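PDB 4HZ2: glutathione S-transferase domain from Xanthobacter autotrophicus, which binds glutathione and probably transfers it to electrophilic substrates, as glutathione S-transferases generally do. Local coordinates for residues S31-I40 against I178-Y186; A130-R138 against I219-P227. One frame throughout, in Å; residues are numbered along the deposited sequence. Where two conformers were deposited one is given.

Contact 1: S31-I40 against I178-Y186; sequences SGNCWKAAQI and IADLALFAY. With GSH (glutathione), chain F.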
loop_
_atom_site.group_PDB
_atom_site.type_symbol
_atom_site.label_atom_id
_atom_site.label_comp_id
_atom_site.label_asym_id
_atom_site.label_seq_id
_atom_site.Cartn_x
_atom_site.Cartn_y
_atom_site.Cartn_z
ATOM N N SER B 31 -17.052 -6.843 1.151
ATOM C CA SER B 31 -15.733 -6.214 0.974
ATOM C C SER B 31 -14.578 -7.146 1.319
ATOM O O SER B 31 -14.520 -7.741 2.409
ATOM C CB SER B 31 -15.624 -4.987 1.883
ATOM O OG SER B 31 -14.269 -4.533 1.991
ATOM N N GLY B 32 -13.648 -7.294 0.369
ATOM C CA GLY B 32 -12.448 -8.094 0.584
ATOM C C GLY B 32 -11.557 -7.487 1.644
ATOM O O GLY B 32 -10.935 -8.220 2.426
ATOM N N ASN B 33 -11.453 -6.157 1.664
ATOM C CA ASN B 33 -10.609 -5.510 2.698
ATOM C C ASN B 33 -11.165 -5.768 4.095
ATOM O O ASN B 33 -10.394 -5.995 5.036
ATOM C CB ASN B 33 -10.420 -4.015 2.435
ATOM C CG ASN B 33 -9.548 -3.758 1.211
ATOM O OD1 ASN B 33 -8.518 -4.420 1.024
ATOM N ND2 ASN B 33 -9.968 -2.820 0.352
ATOM N N CYS B 34 -12.489 -5.778 4.219
ATOM C CA CYS B 34 -13.124 -6.056 5.507
ATOM C C CYS B 34 -12.996 -7.535 5.856
ATOM O O CYS B 34 -12.779 -7.875 7.023
ATOM C CB CYS B 34 -14.590 -5.613 5.461
ATOM S SG CYS B 34 -14.701 -3.793 5.284
ATOM N N TRP B 35 -13.089 -8.409 4.846
ATOM C CA TRP B 35 -12.837 -9.825 5.050
ATOM C C TRP B 35 -11.446 -10.060 5.695
ATOM O O TRP B 35 -11.303 -10.950 6.555
ATOM C CB TRP B 35 -12.996 -10.612 3.725
ATOM C CG TRP B 35 -12.588 -12.041 3.798
ATOM C CD1 TRP B 35 -13.399 -13.134 4.032
ATOM C CD2 TRP B 35 -11.260 -12.560 3.615
ATOM N NE1 TRP B 35 -12.645 -14.291 4.026
ATOM C CE2 TRP B 35 -11.334 -13.966 3.761
ATOM C CE3 TRP B 35 -10.010 -11.969 3.361
ATOM C CZ2 TRP B 35 -10.209 -14.789 3.648
ATOM C CZ3 TRP B 35 -8.888 -12.792 3.249
ATOM C CH2 TRP B 35 -9.000 -14.187 3.389
ATOM N N LYS B 36 -10.418 -9.306 5.266
ATOM C CA LYS B 36 -9.064 -9.488 5.828
ATOM C C LYS B 36 -9.120 -9.347 7.346
ATOM O O LYS B 36 -8.512 -10.139 8.079
ATOM C CB LYS B 36 -8.059 -8.452 5.310
ATOM C CG LYS B 36 -7.764 -8.564 3.803
ATOM C CD LYS B 36 -7.040 -7.320 3.317
ATOM C CE LYS B 36 -6.809 -7.261 1.820
ATOM N NZ LYS B 36 -6.152 -5.970 1.449
ATOM N N ALA B 37 -9.821 -8.304 7.792
ATOM C CA ALA B 37 -9.874 -8.002 9.220
ATOM C C ALA B 37 -10.626 -9.114 9.958
ATOM O O ALA B 37 -10.129 -9.634 10.971
ATOM C CB ALA B 37 -10.525 -6.638 9.507
ATOM N N ALA B 38 -11.820 -9.475 9.482
ATOM C CA ALA B 38 -12.580 -10.537 10.143
ATOM C C ALA B 38 -11.789 -11.852 10.148
ATOM O O ALA B 38 -11.766 -12.590 11.162
ATOM C CB ALA B 38 -13.949 -10.729 9.499
ATOM N N GLN B 39 -11.160 -12.166 9.018
ATOM C CA GLN B 39 -10.473 -13.430 8.904
ATOM C C GLN B 39 -9.285 -13.539 9.852
ATOM O O GLN B 39 -9.091 -14.589 10.487
ATOM C CB GLN B 39 -9.995 -13.625 7.453
ATOM C CG GLN B 39 -9.331 -14.965 7.180
ATOM C CD GLN B 39 -10.313 -16.131 7.314
ATOM O OE1 GLN B 39 -11.039 -16.504 6.356
ATOM N NE2 GLN B 39 -10.346 -16.716 8.496
ATOM N N ILE B 40 -8.463 -12.484 9.966
ATOM C CA ILE B 40 -7.326 -12.589 10.890
ATOM C C ILE B 40 -7.790 -12.578 12.357
ATOM O O ILE B 40 -7.188 -13.240 13.199
ATOM C CB ILE B 40 -6.263 -11.489 10.650
ATOM C CG1 ILE B 40 -4.951 -11.849 11.326
ATOM C CG2 ILE B 40 -6.784 -10.113 11.047
ATOM C CD1 ILE B 40 -4.313 -13.112 10.776
ATOM N N ILE B 178 0.190 -13.924 6.313
ATOM C CA ILE B 178 -0.766 -12.866 5.954
ATOM C C ILE B 178 -0.568 -12.352 4.522
ATOM O O ILE B 178 -1.464 -11.697 3.979
ATOM C CB ILE B 178 -0.731 -11.674 6.931
ATOM C CG1 ILE B 178 0.657 -11.042 7.009
ATOM C CG2 ILE B 178 -1.226 -12.115 8.305
ATOM C CD1 ILE B 178 0.664 -9.693 7.732
ATOM N N ALA B 179 0.588 -12.615 3.907
ATOM C CA ALA B 179 0.699 -12.256 2.487
ATOM C C ALA B 179 -0.333 -13.044 1.669
ATOM O O ALA B 179 -1.029 -12.465 0.819
ATOM C CB ALA B 179 2.101 -12.510 1.986
ATOM N N ASP B 180 -0.461 -14.356 1.929
ATOM C CA ASP B 180 -1.482 -15.135 1.221
ATOM C C ASP B 180 -2.878 -14.599 1.525
ATOM O O ASP B 180 -3.716 -14.482 0.636
ATOM C CB ASP B 180 -1.396 -16.633 1.520
ATOM C CG ASP B 180 -0.011 -17.183 1.286
ATOM O OD1 ASP B 180 0.376 -17.456 0.108
ATOM O OD2 ASP B 180 0.754 -17.278 2.261
ATOM N N LEU B 181 -3.162 -14.304 2.799
ATOM C CA LEU B 181 -4.481 -13.772 3.153
ATOM C C LEU B 181 -4.781 -12.458 2.403
ATOM O O LEU B 181 -5.875 -12.303 1.850
ATOM C CB LEU B 181 -4.608 -13.543 4.673
ATOM C CG LEU B 181 -4.474 -14.758 5.600
ATOM C CD1 LEU B 181 -4.724 -14.392 7.073
ATOM C CD2 LEU B 181 -5.433 -15.866 5.154
ATOM N N ALA B 182 -3.807 -11.537 2.380
ATOM C CA ALA B 182 -4.023 -10.236 1.776
ATOM C C ALA B 182 -4.384 -10.352 0.293
ATOM O O ALA B 182 -5.253 -9.629 -0.183
ATOM C CB ALA B 182 -2.828 -9.300 1.953
ATOM N N LEU B 183 -3.712 -11.253 -0.432
ATOM C CA LEU B 183 -3.976 -11.400 -1.875
ATOM C C LEU B 183 -5.147 -12.348 -2.153
ATOM O O LEU B 183 -5.775 -12.275 -3.226
ATOM C CB LEU B 183 -2.704 -11.796 -2.639
ATOM C CG LEU B 183 -1.783 -10.565 -2.826
ATOM C CD1 LEU B 183 -0.307 -10.921 -2.875
ATOM C CD2 LEU B 183 -2.188 -9.706 -4.022
ATOM N N PHE B 184 -5.469 -13.209 -1.186
ATOM C CA PHE B 184 -6.607 -14.108 -1.339
ATOM C C PHE B 184 -7.924 -13.328 -1.269
ATOM O O PHE B 184 -8.896 -13.658 -1.963
ATOM C CB PHE B 184 -6.558 -15.200 -0.283
ATOM C CG PHE B 184 -7.680 -16.198 -0.357
ATOM C CD1 PHE B 184 -7.530 -17.374 -1.090
ATOM C CD2 PHE B 184 -8.893 -15.983 0.342
ATOM C CE1 PHE B 184 -8.536 -18.322 -1.112
ATOM C CE2 PHE B 184 -9.898 -16.934 0.312
ATOM C CZ PHE B 184 -9.723 -18.097 -0.430
ATOM N N ALA B 185 -7.939 -12.277 -0.438
ATOM C CA ALA B 185 -9.157 -11.522 -0.132
ATOM C C ALA B 185 -9.983 -11.232 -1.386
ATOM O O ALA B 185 -11.168 -11.542 -1.432
ATOM C CB ALA B 185 -8.790 -10.223 0.602
ATOM N N TYR B 186 -9.372 -10.603 -2.391
ATOM C CA TYR B 186 -10.085 -10.356 -3.647
ATOM C C TYR B 186 -9.835 -11.397 -4.725
ATOM O O TYR B 186 -10.702 -11.627 -5.570
ATOM C CB TYR B 186 -9.774 -8.950 -4.183
ATOM C CG TYR B 186 -10.409 -7.885 -3.320
ATOM C CD1 TYR B 186 -11.767 -7.582 -3.432
ATOM C CD2 TYR B 186 -9.654 -7.198 -2.387
ATOM C CE1 TYR B 186 -12.353 -6.588 -2.659
ATOM C CE2 TYR B 186 -10.231 -6.216 -1.600
ATOM C CZ TYR B 186 -11.579 -5.928 -1.738
ATOM O OH TYR B 186 -12.152 -4.952 -0.950
HETATM N N1 GSH F . -6.132 1.062 1.998
HETATM C CA1 GSH F . -7.489 0.733 2.561
HETATM C C1 GSH F . -7.488 -0.619 3.239
HETATM O O11 GSH F . -8.113 -0.754 4.327
HETATM O O12 GSH F . -6.870 -1.584 2.680
HETATM C CB1 GSH F . -8.570 0.746 1.485
HETATM C CG1 GSH F . -9.900 0.416 2.133
HETATM C CD1 GSH F . -11.072 0.799 1.258
HETATM O OE1 GSH F . -10.893 1.144 0.088
HETATM N N2 GSH F . -12.282 0.712 1.843
HETATM C CA2 GSH F . -13.510 0.992 1.099
HETATM C C2 GSH F . -14.213 2.199 1.662
HETATM O O2 GSH F . -14.285 2.370 2.896
HETATM C CB2 GSH F . -14.364 -0.304 0.997
HETATM S SG2 GSH F . -13.484 -1.811 0.386
HETATM N N3 GSH F . -14.743 3.069 0.794
HETATM C CA3 GSH F . -14.654 4.515 0.987
HETATM C C3 GSH F . -15.974 5.210 1.247
HETATM O O31 GSH F . -15.956 6.423 1.566
HETATM O O32 GSH F . -17.033 4.555 1.131
#

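Contact 2: A130-R138 against I219-P227; sequences ARYLKSWLR and IPPLDEILP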
loop_
_atom_site.group_PDB
_atom_site.type_symbol
_atom_site.label_atom_id
_atom_site.label_comp_id
_atom_site.label_asym_id
_atom_site.label_seq_id
_atom_site.Cartn_x
_atom_site.Cartn_y
_atom_site.Cartn_z
ATOM N N ALA B 130 -12.671 -3.381 -10.108
ATOM C CA ALA B 130 -13.474 -3.969 -11.187
ATOM C C ALA B 130 -14.629 -4.815 -10.632
ATOM O O ALA B 130 -15.753 -4.752 -11.131
ATOM C CB ALA B 130 -12.613 -4.806 -12.132
ATOM N N ARG B 131 -14.353 -5.606 -9.599
ATOM C CA ARG B 131 -15.421 -6.378 -8.931
ATOM C C ARG B 131 -16.522 -5.445 -8.372
ATOM O O ARG B 131 -17.725 -5.714 -8.505
ATOM C CB ARG B 131 -14.858 -7.286 -7.837
ATOM C CG ARG B 131 -15.906 -7.834 -6.853
ATOM C CD ARG B 131 -15.222 -8.891 -6.006
ATOM N NE ARG B 131 -16.019 -9.553 -4.973
ATOM C CZ ARG B 131 -16.190 -9.084 -3.742
ATOM N NH1 ARG B 131 -15.684 -7.885 -3.423
ATOM N NH2 ARG B 131 -16.875 -9.800 -2.834
ATOM N N TYR B 132 -16.098 -4.339 -7.764
ATOM C CA TYR B 132 -17.024 -3.363 -7.224
ATOM C C TYR B 132 -17.916 -2.747 -8.310
ATOM O O TYR B 132 -19.149 -2.735 -8.215
ATOM C CB TYR B 132 -16.251 -2.285 -6.480
ATOM C CG TYR B 132 -17.139 -1.283 -5.794
ATOM C CD1 TYR B 132 -17.826 -1.620 -4.633
ATOM C CD2 TYR B 132 -17.306 -0.010 -6.309
ATOM C CE1 TYR B 132 -18.646 -0.704 -4.002
ATOM C CE2 TYR B 132 -18.128 0.909 -5.692
ATOM C CZ TYR B 132 -18.792 0.556 -4.538
ATOM O OH TYR B 132 -19.603 1.472 -3.922
ATOM N N LEU B 133 -17.287 -2.304 -9.402
ATOM C CA LEU B 133 -18.035 -1.646 -10.469
ATOM C C LEU B 133 -18.936 -2.610 -11.242
ATOM O O LEU B 133 -20.056 -2.247 -11.571
ATOM C CB LEU B 133 -17.109 -0.899 -11.435
ATOM C CG LEU B 133 -16.231 0.195 -10.817
ATOM C CD1 LEU B 133 -15.259 0.747 -11.854
ATOM C CD2 LEU B 133 -17.067 1.321 -10.201
ATOM N N LYS B 134 -18.447 -3.823 -11.533
ATOM C CA LYS B 134 -19.198 -4.811 -12.342
ATOM C C LYS B 134 -20.251 -5.586 -11.556
ATOM O O LYS B 134 -21.390 -5.768 -12.009
ATOM C CB LYS B 134 -18.267 -5.850 -12.945
ATOM C CG LYS B 134 -17.343 -5.361 -14.035
ATOM C CD LYS B 134 -16.438 -6.512 -14.438
ATOM C CE LYS B 134 -15.454 -6.081 -15.502
ATOM N NZ LYS B 134 -16.117 -6.015 -16.837
ATOM N N SER B 135 -19.851 -6.094 -10.403
ATOM C CA SER B 135 -20.688 -7.054 -9.662
ATOM C C SER B 135 -21.360 -6.469 -8.416
ATOM O O SER B 135 -22.334 -7.038 -7.897
ATOM C CB SER B 135 -19.851 -8.284 -9.306
ATOM O OG SER B 135 -19.435 -8.958 -10.505
ATOM N N TRP B 136 -20.860 -5.343 -7.928
ATOM C CA TRP B 136 -21.458 -4.745 -6.735
ATOM C C TRP B 136 -22.425 -3.633 -7.147
ATOM O O TRP B 136 -23.625 -3.707 -6.864
ATOM C CB TRP B 136 -20.364 -4.213 -5.812
ATOM C CG TRP B 136 -20.798 -3.830 -4.426
ATOM C CD1 TRP B 136 -21.887 -3.062 -4.074
ATOM C CD2 TRP B 136 -20.123 -4.155 -3.197
ATOM N NE1 TRP B 136 -21.935 -2.910 -2.705
ATOM C CE2 TRP B 136 -20.869 -3.569 -2.141
ATOM C CE3 TRP B 136 -18.966 -4.894 -2.883
ATOM C CZ2 TRP B 136 -20.484 -3.689 -0.791
ATOM C CZ3 TRP B 136 -18.586 -5.013 -1.540
ATOM C CH2 TRP B 136 -19.345 -4.415 -0.513
ATOM N N LEU B 137 -21.912 -2.631 -7.863
ATOM C CA LEU B 137 -22.749 -1.536 -8.353
ATOM C C LEU B 137 -23.483 -1.930 -9.630
ATOM O O LEU B 137 -24.623 -1.521 -9.850
ATOM C CB LEU B 137 -21.898 -0.296 -8.639
ATOM C CG LEU B 137 -21.315 0.530 -7.495
ATOM C CD1 LEU B 137 -20.612 1.754 -8.070
ATOM C CD2 LEU B 137 -22.405 0.946 -6.514
ATOM N N ARG B 138 -22.825 -2.716 -10.477
ATOM C CA ARG B 138 -23.361 -3.027 -11.802
ATOM C C ARG B 138 -23.451 -1.739 -12.620
ATOM O O ARG B 138 -24.508 -1.389 -13.161
ATOM C CB ARG B 138 -24.716 -3.724 -11.697
ATOM C CG ARG B 138 -24.657 -5.034 -10.932
ATOM C CD ARG B 138 -26.051 -5.545 -10.635
ATOM N NE ARG B 138 -26.032 -6.681 -9.722
ATOM C CZ ARG B 138 -27.128 -7.298 -9.290
ATOM N NH1 ARG B 138 -28.321 -6.881 -9.695
ATOM N NH2 ARG B 138 -27.038 -8.326 -8.459
ATOM N N ILE B 219 -15.843 -15.415 0.892
ATOM C CA ILE B 219 -16.915 -14.440 0.704
ATOM C C ILE B 219 -17.948 -15.070 -0.240
ATOM O O ILE B 219 -17.619 -15.475 -1.376
ATOM C CB ILE B 219 -16.387 -13.098 0.113
ATOM C CG1 ILE B 219 -15.271 -12.524 0.995
ATOM C CG2 ILE B 219 -17.541 -12.095 -0.058
ATOM C CD1 ILE B 219 -14.587 -11.295 0.389
ATOM N N PRO B 220 -19.213 -15.163 0.212
ATOM C CA PRO B 220 -20.229 -15.705 -0.717
ATOM C C PRO B 220 -20.383 -14.792 -1.951
ATOM O O PRO B 220 -20.000 -13.608 -1.904
ATOM C CB PRO B 220 -21.510 -15.725 0.131
ATOM C CG PRO B 220 -21.037 -15.649 1.581
ATOM C CD PRO B 220 -19.794 -14.788 1.516
ATOM N N PRO B 221 -20.962 -15.325 -3.044
ATOM C CA PRO B 221 -21.149 -14.491 -4.235
ATOM C C PRO B 221 -21.947 -13.223 -3.921
ATOM O O PRO B 221 -22.960 -13.278 -3.206
ATOM C CB PRO B 221 -21.936 -15.415 -5.188
ATOM C CG PRO B 221 -21.595 -16.798 -4.736
ATOM C CD PRO B 221 -21.478 -16.693 -3.240
ATOM N N LEU B 222 -21.519 -12.093 -4.464
ATOM C CA LEU B 222 -22.195 -10.812 -4.211
ATOM C C LEU B 222 -23.677 -10.861 -4.539
ATOM O O LEU B 222 -24.490 -10.275 -3.825
ATOM C CB LEU B 222 -21.523 -9.691 -5.007
ATOM C CG LEU B 222 -20.140 -9.258 -4.508
ATOM C CD1 LEU B 222 -19.659 -8.062 -5.315
ATOM C CD2 LEU B 222 -20.225 -8.922 -3.013
ATOM N N ASP B 223 -24.037 -11.563 -5.615
ATOM C CA ASP B 223 -25.437 -11.709 -5.996
ATOM C C ASP B 223 -26.315 -12.290 -4.892
ATOM O O ASP B 223 -27.527 -12.112 -4.910
ATOM C CB ASP B 223 -25.554 -12.611 -7.221
ATOM C CG ASP B 223 -25.248 -11.884 -8.509
ATOM O OD1 ASP B 223 -24.857 -10.696 -8.443
ATOM O OD2 ASP B 223 -25.417 -12.493 -9.588
ATOM N N GLU B 224 -25.693 -12.992 -3.946
ATOM C CA GLU B 224 -26.417 -13.728 -2.904
ATOM C C GLU B 224 -26.427 -13.003 -1.585
ATOM O O GLU B 224 -27.171 -13.392 -0.680
ATOM C CB GLU B 224 -25.787 -15.098 -2.675
ATOM C CG GLU B 224 -25.826 -15.977 -3.907
ATOM C CD GLU B 224 -27.245 -16.201 -4.424
ATOM O OE1 GLU B 224 -28.233 -16.000 -3.653
ATOM O OE2 GLU B 224 -27.368 -16.609 -5.602
ATOM N N ILE B 225 -25.558 -12.011 -1.431
ATOM C CA ILE B 225 -25.486 -11.313 -0.148
ATOM C C ILE B 225 -25.810 -9.827 -0.169
ATOM O O ILE B 225 -26.056 -9.239 0.913
ATOM C CB ILE B 225 -24.133 -11.544 0.550
ATOM C CG1 ILE B 225 -22.989 -11.027 -0.341
ATOM C CG2 ILE B 225 -23.980 -13.022 0.917
ATOM C CD1 ILE B 225 -21.671 -10.926 0.394
ATOM N N LEU B 226 -25.848 -9.229 -1.360
ATOM C CA LEU B 226 -26.145 -7.811 -1.500
ATOM C C LEU B 226 -27.611 -7.553 -1.817
ATOM O O LEU B 226 -28.224 -8.305 -2.576
ATOM C CB LEU B 226 -25.310 -7.192 -2.629
ATOM C CG LEU B 226 -23.795 -7.115 -2.477
ATOM C CD1 LEU B 226 -23.244 -6.307 -3.636
ATOM C CD2 LEU B 226 -23.402 -6.481 -1.146
ATOM N N PRO B 227 -28.167 -6.466 -1.254
ATOM C CA PRO B 227 -29.511 -6.003 -1.588
ATOM C C PRO B 227 -29.486 -5.200 -2.885
ATOM O O PRO B 227 -30.082 -5.616 -3.881
ATOM C CB PRO B 227 -29.860 -5.089 -0.416
ATOM C CG PRO B 227 -28.545 -4.529 0.012
ATOM C CD PRO B 227 -27.520 -5.608 -0.241
HETATM O O HOH W 1 -18.149 -12.365 -3.522
#

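Contact 1: S31-I40 against I178-Y186
G32 and Y186 mark the tight end of a helix pair whose segment axes approach to 8.5 Å at 141°. The CA of G32 sits over one face of the Y186 ring, 3.6 Å from its centroid, in a CH-pi contact where the glycine, with no side chain, lies directly on the ring.

Hydrogen bonds gather at the same end. N33 N donates to Y186 OH at 3.0 Å, moderately bent at 149°. As N-cap of helix 32-43, S31 accepts from C34 N through OG, whose position anti to its own backbone N (chi1 166°) also brings it 3.3 Å from SG2 of glutathione. The N33 amide stands steeply to the tyrosine ring, giving ND2 to E124 while OD1 accepts from K36 NZ at 2.9 Å; that ammonium also forms a salt bridge with E119.

Apolar and ring-edge packing fills the remainder. The six-membered ring of W35 rests its CE3 against A185 CB (3.5 Å), which the K36 methylenes CG and CE also flank, and CZ3 meets L181 O at the ring edge (3.4 Å). Its far corner, CH2, touches F184 CD2, the two rings meeting obliquely, while Q39 CB covers one indole face and NE1 donates to N217 O. Farther along, the CD1 tip of I40 reaches L181 CD1 at 3.9 Å and I178 CG2.

The largely hydrophobic interface thus brings together the thioredoxin-like and helical domains of a cytosolic-type glutathione transferase, and its polar end borders the ligand. With the S31 hydroxyl and a helix N-terminus beside it, the glutathione sulfur would probably be favoured as thiolate.

Contact 2: A130-R138 against I219-P227
W136 and L226 pack the C-terminal tail against the end of helix 107-137, the long first helix of the all-helical C-terminal domain of the transferase fold, where the helix widens into a pi-type turn. From the tryptophan CB, which touches L222 CD1 at 3.9 Å, the chain turns CG anti to the backbone N (chi1 -168°) and lays the indole beneath L226. CG, CD1 and NE1 lie under L226 CD1, which stands 3.5 Å from the centroid of the five-membered ring and almost on its normal, a CH-pi contact. Beyond, CE2 and CZ2 meet L226 CD2, while CE3 on the other flank comes to L222 CD1 at 4.1 Å. Y132 CE1 lies over the opposite face, toward the rim. With an alanine at W136, L226 and Y132 would probably lose the flat surface between them, leaving a gap beside the tail.

L222 also spreads over a face of the R131 guanidinium, whose NE forms a salt bridge with E192. Outermost, poorly ordered R138 makes only a weak, salt-bridging hydrogen bond from NH2 to D223 OD1. R131 NH2 donates at 2.9 Å to a water lying in the guanidinium plane, which in turn donates a hydrogen bond to P220 O at 2.8 Å.

The two contacts interleave along the chain: 31-40, 130-138, 178-186, then 219-227. Their centres lie about 17 Å apart, contact 1 near the middle of the protein and contact 2 toward its periphery. Contact 1 joins the N-terminal domain to the C-terminal one, whereas contact 2 lies wholly within the latter. Helix 107-137 serves both, packing Q120 against K36 and carrying W136 near its C-terminal end. They meet directly: W136 CZ3 is 3.6 Å from S31 N, and I219 CG1 is 3.6 Å from W35 CD1. Tail residue I219 and W136 thus both back the start of helix 32-43; the W136 side chain comes within about 6 Å of bound glutathione, nearest atoms, so peripheral packing reaches the pocket's second shell.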